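Local coordinates for protein glucosamine kinase (Streptacidiphilus jiangxiensis, PDB 6HWJ) that catalyses the ATP- and magnesium-dependent phosphorylation of D-glucosamine to D-glucosamine 6-phosphate, and acts to a lesser extent on glucose, at residues Thr59-Arg64 / Val132-Arg137; Gly78-Leu83 / Thr110-Ile115; Leu401-Glu406 / Leu431-Leu436. One frame throughout, in Å; residues are numbered along the deposited sequence.

Interaction 1 (Thr59-Arg64 / Val132-Arg137); sequences TVPLVR and VKWAVR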
loop_
_atom_site.group_PDB
_atom_site.type_symbol
_atom_site.label_atom_id
_atom_site.label_comp_id
_atom_site.label_asym_id
_atom_site.label_seq_id
_atom_site.Cartn_x
_atom_site.Cartn_y
_atom_site.Cartn_z
ATOM N N THR A 59 7.442 -12.128 13.580
ATOM C CA THR A 59 8.619 -12.433 12.768
ATOM C C THR A 59 9.820 -11.852 13.487
ATOM O O THR A 59 9.842 -10.653 13.774
ATOM C CB THR A 59 8.528 -11.840 11.366
ATOM O OG1 THR A 59 7.354 -12.328 10.718
ATOM C CG2 THR A 59 9.771 -12.202 10.523
ATOM N N VAL A 60 10.817 -12.687 13.759
ATOM C CA VAL A 60 11.980 -12.212 14.497
ATOM C C VAL A 60 13.251 -12.599 13.760
ATOM O O VAL A 60 13.543 -13.801 13.648
ATOM C CB VAL A 60 12.004 -12.775 15.929
ATOM C CG1 VAL A 60 13.108 -12.075 16.710
ATOM C CG2 VAL A 60 10.647 -12.591 16.615
ATOM N N PRO A 61 14.035 -11.637 13.254
ATOM C CA PRO A 61 15.379 -11.976 12.789
ATOM C C PRO A 61 16.259 -12.249 13.989
ATOM O O PRO A 61 16.336 -11.436 14.913
ATOM C CB PRO A 61 15.824 -10.721 12.015
ATOM C CG PRO A 61 15.115 -9.603 12.720
ATOM C CD PRO A 61 13.781 -10.182 13.193
ATOM N N LEU A 62 16.912 -13.404 13.985
ATOM C CA LEU A 62 17.629 -13.879 15.149
ATOM C C LEU A 62 19.110 -14.054 14.850
ATOM O O LEU A 62 19.514 -14.425 13.738
ATOM C CB LEU A 62 17.057 -15.217 15.642
ATOM C CG LEU A 62 15.637 -15.138 16.190
ATOM C CD1 LEU A 62 15.029 -16.537 16.171
ATOM C CD2 LEU A 62 15.611 -14.560 17.598
ATOM N N VAL A 63 19.911 -13.818 15.877
ATOM C CA VAL A 63 21.353 -14.055 15.806
ATOM C C VAL A 63 21.804 -14.647 17.131
ATOM O O VAL A 63 21.448 -14.152 18.210
ATOM C CB VAL A 63 22.125 -12.764 15.476
ATOM C CG1 VAL A 63 22.022 -11.783 16.627
ATOM C CG2 VAL A 63 23.586 -13.086 15.150
ATOM N N ARG A 64 22.575 -15.718 17.061
ATOM C CA ARG A 64 23.186 -16.246 18.269
ATOM C C ARG A 64 24.338 -15.333 18.675
ATOM O O ARG A 64 25.158 -14.942 17.849
ATOM C CB ARG A 64 23.645 -17.682 18.045
ATOM C CG ARG A 64 22.469 -18.676 17.968
ATOM C CD ARG A 64 22.918 -20.098 17.655
ATOM N NE ARG A 64 21.799 -21.022 17.479
ATOM C CZ ARG A 64 21.619 -22.131 18.186
ATOM N NH1 ARG A 64 22.486 -22.482 19.141
ATOM N NH2 ARG A 64 20.568 -22.895 17.945
ATOM N N VAL A 132 15.781 -4.842 2.694
ATOM C CA VAL A 132 15.137 -5.954 3.362
ATOM C C VAL A 132 14.142 -5.360 4.352
ATOM O O VAL A 132 14.514 -4.549 5.212
ATOM C CB VAL A 132 16.146 -6.844 4.094
ATOM C CG1 VAL A 132 15.400 -7.926 4.908
ATOM C CG2 VAL A 132 17.137 -7.454 3.127
ATOM N N LYS A 133 12.894 -5.768 4.238
ATOM C CA LYS A 133 11.821 -5.301 5.115
ATOM C C LYS A 133 11.308 -6.518 5.862
ATOM O O LYS A 133 10.723 -7.415 5.238
ATOM C CB LYS A 133 10.708 -4.640 4.313
ATOM C CG LYS A 133 9.558 -4.120 5.169
ATOM C CD LYS A 133 8.531 -3.399 4.298
ATOM C CE LYS A 133 7.409 -2.796 5.138
ATOM N NZ LYS A 133 6.328 -2.214 4.287
ATOM N N TRP A 134 11.542 -6.549 7.177
ATOM C CA TRP A 134 11.018 -7.594 8.030
ATOM C C TRP A 134 9.581 -7.276 8.427
ATOM O O TRP A 134 9.293 -6.180 8.914
ATOM C CB TRP A 134 11.839 -7.727 9.317
ATOM C CG TRP A 134 13.286 -8.021 9.126
ATOM C CD1 TRP A 134 14.324 -7.142 9.280
ATOM C CD2 TRP A 134 13.859 -9.265 8.746
ATOM N NE1 TRP A 134 15.514 -7.781 9.025
ATOM C CE2 TRP A 134 15.257 -9.083 8.692
ATOM C CE3 TRP A 134 13.332 -10.523 8.457
ATOM C CZ2 TRP A 134 16.127 -10.105 8.348
ATOM C CZ3 TRP A 134 14.193 -11.544 8.119
ATOM C CH2 TRP A 134 15.588 -11.330 8.068
ATOM N N ALA A 135 8.689 -8.232 8.239
ATOM C CA ALA A 135 7.421 -8.187 8.945
ATOM C C ALA A 135 7.756 -8.249 10.430
ATOM O O ALA A 135 8.823 -8.746 10.828
ATOM C CB ALA A 135 6.517 -9.338 8.525
ATOM N N VAL A 136 6.897 -7.678 11.242
ATOM C CA VAL A 136 7.101 -7.726 12.690
ATOM C C VAL A 136 5.946 -8.520 13.295
ATOM O O VAL A 136 6.075 -9.719 13.584
ATOM C CB VAL A 136 7.206 -6.314 13.279
ATOM C CG1 VAL A 136 7.348 -6.371 14.798
ATOM C CG2 VAL A 136 8.383 -5.582 12.666
ATOM N N ARG A 137 4.800 -7.874 13.459
ATOM C CA ARG A 137 3.616 -8.561 13.966
ATOM C C ARG A 137 2.968 -9.337 12.827
ATOM O O ARG A 137 2.790 -8.813 11.730
ATOM C CB ARG A 137 2.639 -7.550 14.571
ATOM C CG ARG A 137 1.393 -8.157 15.175
ATOM C CD ARG A 137 1.705 -9.035 16.373
ATOM N NE ARG A 137 0.482 -9.542 16.995
ATOM C CZ ARG A 137 -0.208 -8.899 17.935
ATOM N NH1 ARG A 137 0.196 -7.713 18.373
ATOM N NH2 ARG A 137 -1.306 -9.446 18.437
HETATM O O HOH W 1 10.999 -8.481 12.722
#
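Pro61 lies over one face of the Trp134 indole. Pro61 CB sits 3.8 Å from the centroid of the six-membered ring and 15° off the ring normal, a CH-pi contact. Pro61 CG leans toward the pyrrole side, near CE2 and NE1. The other face takes CG1 of Val132, so the ring is sandwiched between a proline and a valine. Trp134 CG stands opposite the carbonyl carbon (chi1 -58°), which carries the indole under Pro61. Thr59 CB rests 3.2 Å from Ala135 O. Thr59 OG1 turns toward Ala135 CB, 3.8 Å away, and this buried hydroxyl has no polar partner in the model. After Trp134 the chain leaves the six-stranded antiparallel sheet and, past Ala135 and Val136, comes to pair with strand 57-65. Just before that pairing Thr59 N donates to Val136 O at 2.8 Å, a nearly straight bond (163°) in the carbonyl plane. A water lies within hydrogen-bonding distance of both Thr59 O and Ala135 O. Further out, Leu83 of helix 79-88 and Ala182 of strand 179-186 pack on Trp134, and Thr79 touches Pro61. Lys133 probably binds ATP; its NZ forms long, weak ion pairs with Asp118 and Asp319.

Interaction 2 (Gly78-Leu83 / Thr110-Ile115); sequences GTAEHL and TGERGI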
loop_
_atom_site.group_PDB
_atom_site.type_symbol
_atom_site.label_atom_id
_atom_site.label_comp_id
_atom_site.label_asym_id
_atom_site.label_seq_id
_atom_site.Cartn_x
_atom_site.Cartn_y
_atom_site.Cartn_z
ATOM N N GLY A 78 24.357 -8.691 10.254
ATOM C CA GLY A 78 24.488 -9.524 9.073
ATOM C C GLY A 78 23.328 -10.475 8.798
ATOM O O GLY A 78 23.433 -11.298 7.880
ATOM N N THR A 79 22.234 -10.373 9.526
ATOM C CA THR A 79 21.121 -11.297 9.309
ATOM C C THR A 79 20.352 -10.962 8.033
ATOM O O THR A 79 19.937 -11.869 7.303
ATOM C CB THR A 79 20.183 -11.290 10.517
ATOM O OG1 THR A 79 20.907 -11.631 11.705
ATOM C CG2 THR A 79 19.068 -12.300 10.307
ATOM N N ALA A 80 20.153 -9.673 7.758
ATOM C CA ALA A 80 19.549 -9.257 6.497
ATOM C C ALA A 80 20.442 -9.651 5.333
ATOM O O ALA A 80 19.967 -10.119 4.300
ATOM C CB ALA A 80 19.314 -7.745 6.500
ATOM N N GLU A 81 21.750 -9.464 5.496
ATOM C CA GLU A 81 22.735 -9.950 4.544
ATOM C C GLU A 81 22.581 -11.434 4.292
ATOM O O GLU A 81 22.644 -11.881 3.139
ATOM C CB GLU A 81 24.132 -9.622 5.105
ATOM C CG GLU A 81 25.280 -9.968 4.281
ATOM C CD GLU A 81 26.577 -9.503 4.953
ATOM O OE1 GLU A 81 27.474 -10.347 5.147
ATOM O OE2 GLU A 81 26.653 -8.301 5.310
ATOM N N HIS A 82 22.392 -12.225 5.358
ATOM C CA HIS A 82 22.273 -13.669 5.184
ATOM C C HIS A 82 20.942 -14.058 4.543
ATOM O O HIS A 82 20.866 -15.069 3.834
ATOM C CB HIS A 82 22.447 -14.375 6.525
ATOM C CG HIS A 82 23.881 -14.504 6.940
ATOM N ND1 HIS A 82 24.658 -13.409 7.273
ATOM C CD2 HIS A 82 24.703 -15.581 7.006
ATOM C CE1 HIS A 82 25.887 -13.811 7.552
ATOM N NE2 HIS A 82 25.943 -15.122 7.389
ATOM N N LEU A 83 19.889 -13.286 4.775
ATOM C CA LEU A 83 18.647 -13.544 4.050
ATOM C C LEU A 83 18.846 -13.310 2.553
ATOM O O LEU A 83 18.412 -14.119 1.726
ATOM C CB LEU A 83 17.528 -12.663 4.588
ATOM C CG LEU A 83 16.196 -12.801 3.817
ATOM C CD1 LEU A 83 15.572 -14.153 4.073
ATOM C CD2 LEU A 83 15.232 -11.698 4.198
ATOM N N THR A 110 26.484 -7.436 0.389
ATOM C CA THR A 110 26.899 -7.423 1.787
ATOM C C THR A 110 26.950 -5.992 2.294
ATOM O O THR A 110 27.015 -5.044 1.520
ATOM C CB THR A 110 28.289 -8.070 1.976
ATOM O OG1 THR A 110 29.224 -7.431 1.104
ATOM C CG2 THR A 110 28.247 -9.554 1.647
ATOM N N GLY A 111 26.945 -5.855 3.608
ATOM C CA GLY A 111 26.962 -4.548 4.245
ATOM C C GLY A 111 25.555 -4.085 4.575
ATOM O O GLY A 111 24.693 -4.039 3.696
ATOM N N GLU A 112 25.303 -3.750 5.827
ATOM C CA GLU A 112 23.963 -3.417 6.272
ATOM C C GLU A 112 23.914 -2.013 6.841
ATOM O O GLU A 112 24.855 -1.568 7.511
ATOM C CB GLU A 112 23.473 -4.409 7.342
ATOM C CG GLU A 112 23.285 -5.815 6.830
ATOM C CD GLU A 112 22.823 -6.777 7.907
ATOM O OE1 GLU A 112 22.786 -6.373 9.099
ATOM O OE2 GLU A 112 22.510 -7.931 7.568
ATOM N N ARG A 113 22.805 -1.328 6.586
ATOM C CA ARG A 113 22.567 -0.000 7.141
ATOM C C ARG A 113 21.081 0.138 7.430
ATOM O O ARG A 113 20.253 -0.048 6.532
ATOM C CB ARG A 113 23.051 1.078 6.164
ATOM C CG ARG A 113 22.748 2.498 6.600
ATOM C CD ARG A 113 23.480 3.520 5.723
ATOM N NE ARG A 113 23.046 3.508 4.330
ATOM C CZ ARG A 113 21.997 4.184 3.860
ATOM N NH1 ARG A 113 21.694 4.132 2.568
ATOM N NH2 ARG A 113 21.247 4.912 4.676
ATOM N N GLY A 114 20.742 0.455 8.678
ATOM C CA GLY A 114 19.350 0.619 9.043
ATOM C C GLY A 114 18.794 1.958 8.609
ATOM O O GLY A 114 19.505 2.960 8.534
ATOM N N ILE A 115 17.492 1.969 8.313
ATOM C CA ILE A 115 16.777 3.184 7.936
ATOM C C ILE A 115 15.390 3.127 8.558
ATOM O O ILE A 115 14.797 2.054 8.698
ATOM C CB ILE A 115 16.656 3.376 6.408
ATOM C CG1 ILE A 115 16.078 2.126 5.758
ATOM C CG2 ILE A 115 18.011 3.731 5.821
ATOM C CD1 ILE A 115 15.551 2.364 4.355
HETATM O O HOH W 2 21.093 -7.753 10.592
#
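Gly78 and the first turn of helix 79-83 face Glu112, at the start of strand 112-115. The helix and strand axes pass 9.3 Å apart at an angle of 110°. The backbones come nearest at Glu81 and Thr110, with CA atoms 5.6 Å apart. Gly78 is the N-cap residue, and its backbone angles would press a CB against the preceding carbonyl oxygen. The Glu112 side chain runs extended beyond CG. Glu112 OE2 accepts from Glu81 N at 2.7 Å, almost straight (172°), through its anti lone pair. Glu112 OE1 takes Gly78 N at 3.0 Å from above the carboxylate plane, and also accepts from Gly76 N. A water links Glu112 OE1 to Thr79 N. In return, Glu81 OE2 accepts from Gly111 N at 3.0 Å, again from above the plane. With CG anti to the backbone N (chi1 -177°), Glu81 passes obliquely across Thr110. Glu81 OE2 and Glu112 OE2 lie 4.7 Å apart, like charges not in contact; the helix end would probably stabilise the charge of Glu112. A carboxylate from a distant edge strand of the six-stranded sheet thus accepts the N-H groups of Gly78 and Glu81 at the N-terminus of helix 79-88.

Interaction 3 (Leu401-Glu406 / Leu431-Leu436); sequences LRYAQE and LLPERL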
loop_
_atom_site.group_PDB
_atom_site.type_symbol
_atom_site.label_atom_id
_atom_site.label_comp_id
_atom_site.label_asym_id
_atom_site.label_seq_id
_atom_site.Cartn_x
_atom_site.Cartn_y
_atom_site.Cartn_z
ATOM N N LEU A 401 -17.637 5.197 -6.273
ATOM C CA LEU A 401 -16.387 5.019 -5.544
ATOM C C LEU A 401 -15.616 6.332 -5.421
ATOM O O LEU A 401 -14.946 6.573 -4.406
ATOM C CB LEU A 401 -15.525 3.964 -6.219
ATOM C CG LEU A 401 -16.000 2.515 -6.200
ATOM C CD1 LEU A 401 -14.897 1.587 -6.729
ATOM C CD2 LEU A 401 -16.434 2.086 -4.797
ATOM N N ARG A 402 -15.690 7.197 -6.432
ATOM C CA ARG A 402 -15.014 8.486 -6.322
ATOM C C ARG A 402 -15.637 9.331 -5.219
ATOM O O ARG A 402 -14.926 9.907 -4.386
ATOM C CB ARG A 402 -15.042 9.219 -7.662
ATOM C CG ARG A 402 -14.473 10.622 -7.605
ATOM C CD ARG A 402 -12.981 10.634 -7.198
ATOM N NE ARG A 402 -12.494 12.003 -7.065
ATOM C CZ ARG A 402 -12.063 12.745 -8.087
ATOM N NH1 ARG A 402 -11.671 13.991 -7.876
ATOM N NH2 ARG A 402 -12.010 12.236 -9.308
ATOM N N TYR A 403 -16.974 9.399 -5.179
ATOM C CA TYR A 403 -17.622 10.137 -4.112
ATOM C C TYR A 403 -17.145 9.626 -2.759
ATOM O O TYR A 403 -16.837 10.414 -1.866
ATOM C CB TYR A 403 -19.150 10.024 -4.236
ATOM C CG TYR A 403 -19.773 10.838 -5.363
ATOM C CD1 TYR A 403 -19.006 11.681 -6.159
ATOM C CD2 TYR A 403 -21.141 10.773 -5.614
ATOM C CE1 TYR A 403 -19.590 12.430 -7.183
ATOM C CE2 TYR A 403 -21.724 11.519 -6.619
ATOM C CZ TYR A 403 -20.939 12.343 -7.407
ATOM O OH TYR A 403 -21.525 13.082 -8.422
ATOM N N ALA A 404 -17.076 8.300 -2.594
ATOM C CA ALA A 404 -16.658 7.729 -1.317
ATOM C C ALA A 404 -15.216 8.116 -0.983
ATOM O O ALA A 404 -14.872 8.289 0.193
ATOM C CB ALA A 404 -16.799 6.211 -1.360
ATOM N N GLN A 405 -14.367 8.243 -1.998
ATOM C CA GLN A 405 -12.998 8.689 -1.765
ATOM C C GLN A 405 -12.992 10.091 -1.174
ATOM O O GLN A 405 -12.283 10.365 -0.199
ATOM C CB GLN A 405 -12.193 8.662 -3.061
ATOM C CG GLN A 405 -11.852 7.292 -3.588
ATOM C CD GLN A 405 -10.693 6.639 -2.844
ATOM O OE1 GLN A 405 -10.021 7.275 -2.021
ATOM N NE2 GLN A 405 -10.457 5.364 -3.132
ATOM N N GLU A 406 -13.789 10.997 -1.756
ATOM C CA GLU A 406 -13.829 12.373 -1.257
ATOM C C GLU A 406 -14.381 12.426 0.163
ATOM O O GLU A 406 -13.895 13.201 1.001
ATOM C CB GLU A 406 -14.657 13.250 -2.205
ATOM C CG GLU A 406 -14.161 13.246 -3.649
ATOM C CD GLU A 406 -12.736 13.802 -3.787
ATOM O OE1 GLU A 406 -12.279 14.492 -2.867
ATOM O OE2 GLU A 406 -12.075 13.546 -4.814
ATOM N N LEU A 431 -16.914 18.070 -9.189
ATOM C CA LEU A 431 -17.411 16.760 -9.613
ATOM C C LEU A 431 -18.927 16.745 -9.781
ATOM O O LEU A 431 -19.454 16.180 -10.749
ATOM C CB LEU A 431 -17.017 15.691 -8.598
ATOM C CG LEU A 431 -15.578 15.194 -8.565
ATOM C CD1 LEU A 431 -15.355 14.392 -7.295
ATOM C CD2 LEU A 431 -15.273 14.371 -9.795
ATOM N N LEU A 432 -19.649 17.322 -8.828
ATOM C CA LEU A 432 -21.093 17.179 -8.797
ATOM C C LEU A 432 -21.711 17.846 -10.019
ATOM O O LEU A 432 -21.206 18.865 -10.500
ATOM C CB LEU A 432 -21.655 17.796 -7.527
ATOM C CG LEU A 432 -21.343 17.022 -6.242
ATOM C CD1 LEU A 432 -21.637 17.883 -5.022
ATOM C CD2 LEU A 432 -22.150 15.733 -6.194
ATOM N N PRO A 433 -22.804 17.292 -10.542
ATOM C CA PRO A 433 -23.455 17.910 -11.705
ATOM C C PRO A 433 -23.927 19.318 -11.373
ATOM O O PRO A 433 -24.734 19.526 -10.462
ATOM C CB PRO A 433 -24.632 16.966 -11.995
ATOM C CG PRO A 433 -24.901 16.285 -10.694
ATOM C CD PRO A 433 -23.546 16.114 -10.053
ATOM N N GLU A 434 -23.430 20.291 -12.136
ATOM C CA GLU A 434 -23.724 21.693 -11.869
ATOM C C GLU A 434 -25.202 22.010 -12.055
ATOM O O GLU A 434 -25.627 23.148 -11.834
ATOM C CB GLU A 434 -22.870 22.599 -12.766
ATOM C CG GLU A 434 -22.856 22.222 -14.238
ATOM C CD GLU A 434 -21.920 23.103 -15.043
ATOM O OE1 GLU A 434 -22.376 24.147 -15.559
ATOM O OE2 GLU A 434 -20.724 22.759 -15.145
ATOM N N ARG A 435 -25.995 21.014 -12.445
ATOM C CA ARG A 435 -27.449 21.159 -12.482
ATOM C C ARG A 435 -28.078 21.129 -11.090
ATOM O O ARG A 435 -29.311 21.073 -10.994
ATOM C CB ARG A 435 -28.060 20.056 -13.350
ATOM N N LEU A 436 -27.286 21.158 -10.025
ATOM C CA LEU A 436 -27.821 21.162 -8.667
ATOM C C LEU A 436 -26.798 21.746 -7.695
ATOM O O LEU A 436 -25.744 22.234 -8.106
ATOM C CB LEU A 436 -28.215 19.749 -8.236
HETATM O O HOH W 3 -20.041 13.516 -10.700
#
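Leu431 packs over one face of the Arg402 guanidinium, with Leu431 CD1 3.7 Å from Arg402 NE and CD2 close to CZ and NH2. The two side chains cross at about a right angle. Glu406 lies at the edge of the same guanidinium, nearly in its plane. Arg402 NE donates to Glu406 OE2 at 2.8 Å in a salt bridge, and NH1 adds a bond to the same oxygen. The bend at chi2 of Arg402 (62°) turns the group along the helix toward Glu406. Beyond them, Asp347 and Gln373 take NH1 and NH2, and His348 binds Glu406 OE1. Here helix 398-416 meets Leu431, the end of helix 422-431, and the tail that follows, in the helical C-terminal part of the kinase. Glu406 falls within the probable substrate specificity motif. Buried Tyr403 completes the packed side. Leu431 CB meets its ring at the edge, 4.4 Å from Tyr403 CE1. Tyr403 OH approaches Leu432 CD2 at 3.5 Å, and a water joins this hydroxyl to Leu431 O. The solvent side is looser. Exposed Pro433 just touches Tyr403 OH through CD, and the type I beta turn from Pro433 to Leu436 ends in three exposed, poorly ordered residues.

Interactions 1 and 2 form one continuous region, with centres 11 Å apart. Interaction 2 is nested within the chain loop that interaction 1 closes. Trp134 is shared ground: Trp134 CH2 packs on Leu83 CD2 at 3.9 Å and Trp134 CZ2 on Ala80 CA at 4.0 Å. This region probably borders the nucleotide side of the active site. The Ala80 side chain lies about 9 Å from that of Lys133, and the Ala135 side chain about 8 Å from that of Asp319, a magnesium ligand. Interaction 3 lies across the chain's centre, 45 Å from interaction 1 between centres. It borders the sugar site instead: the Glu406 side chain is about 4 Å from that of Glu409, which binds D-glucosamine.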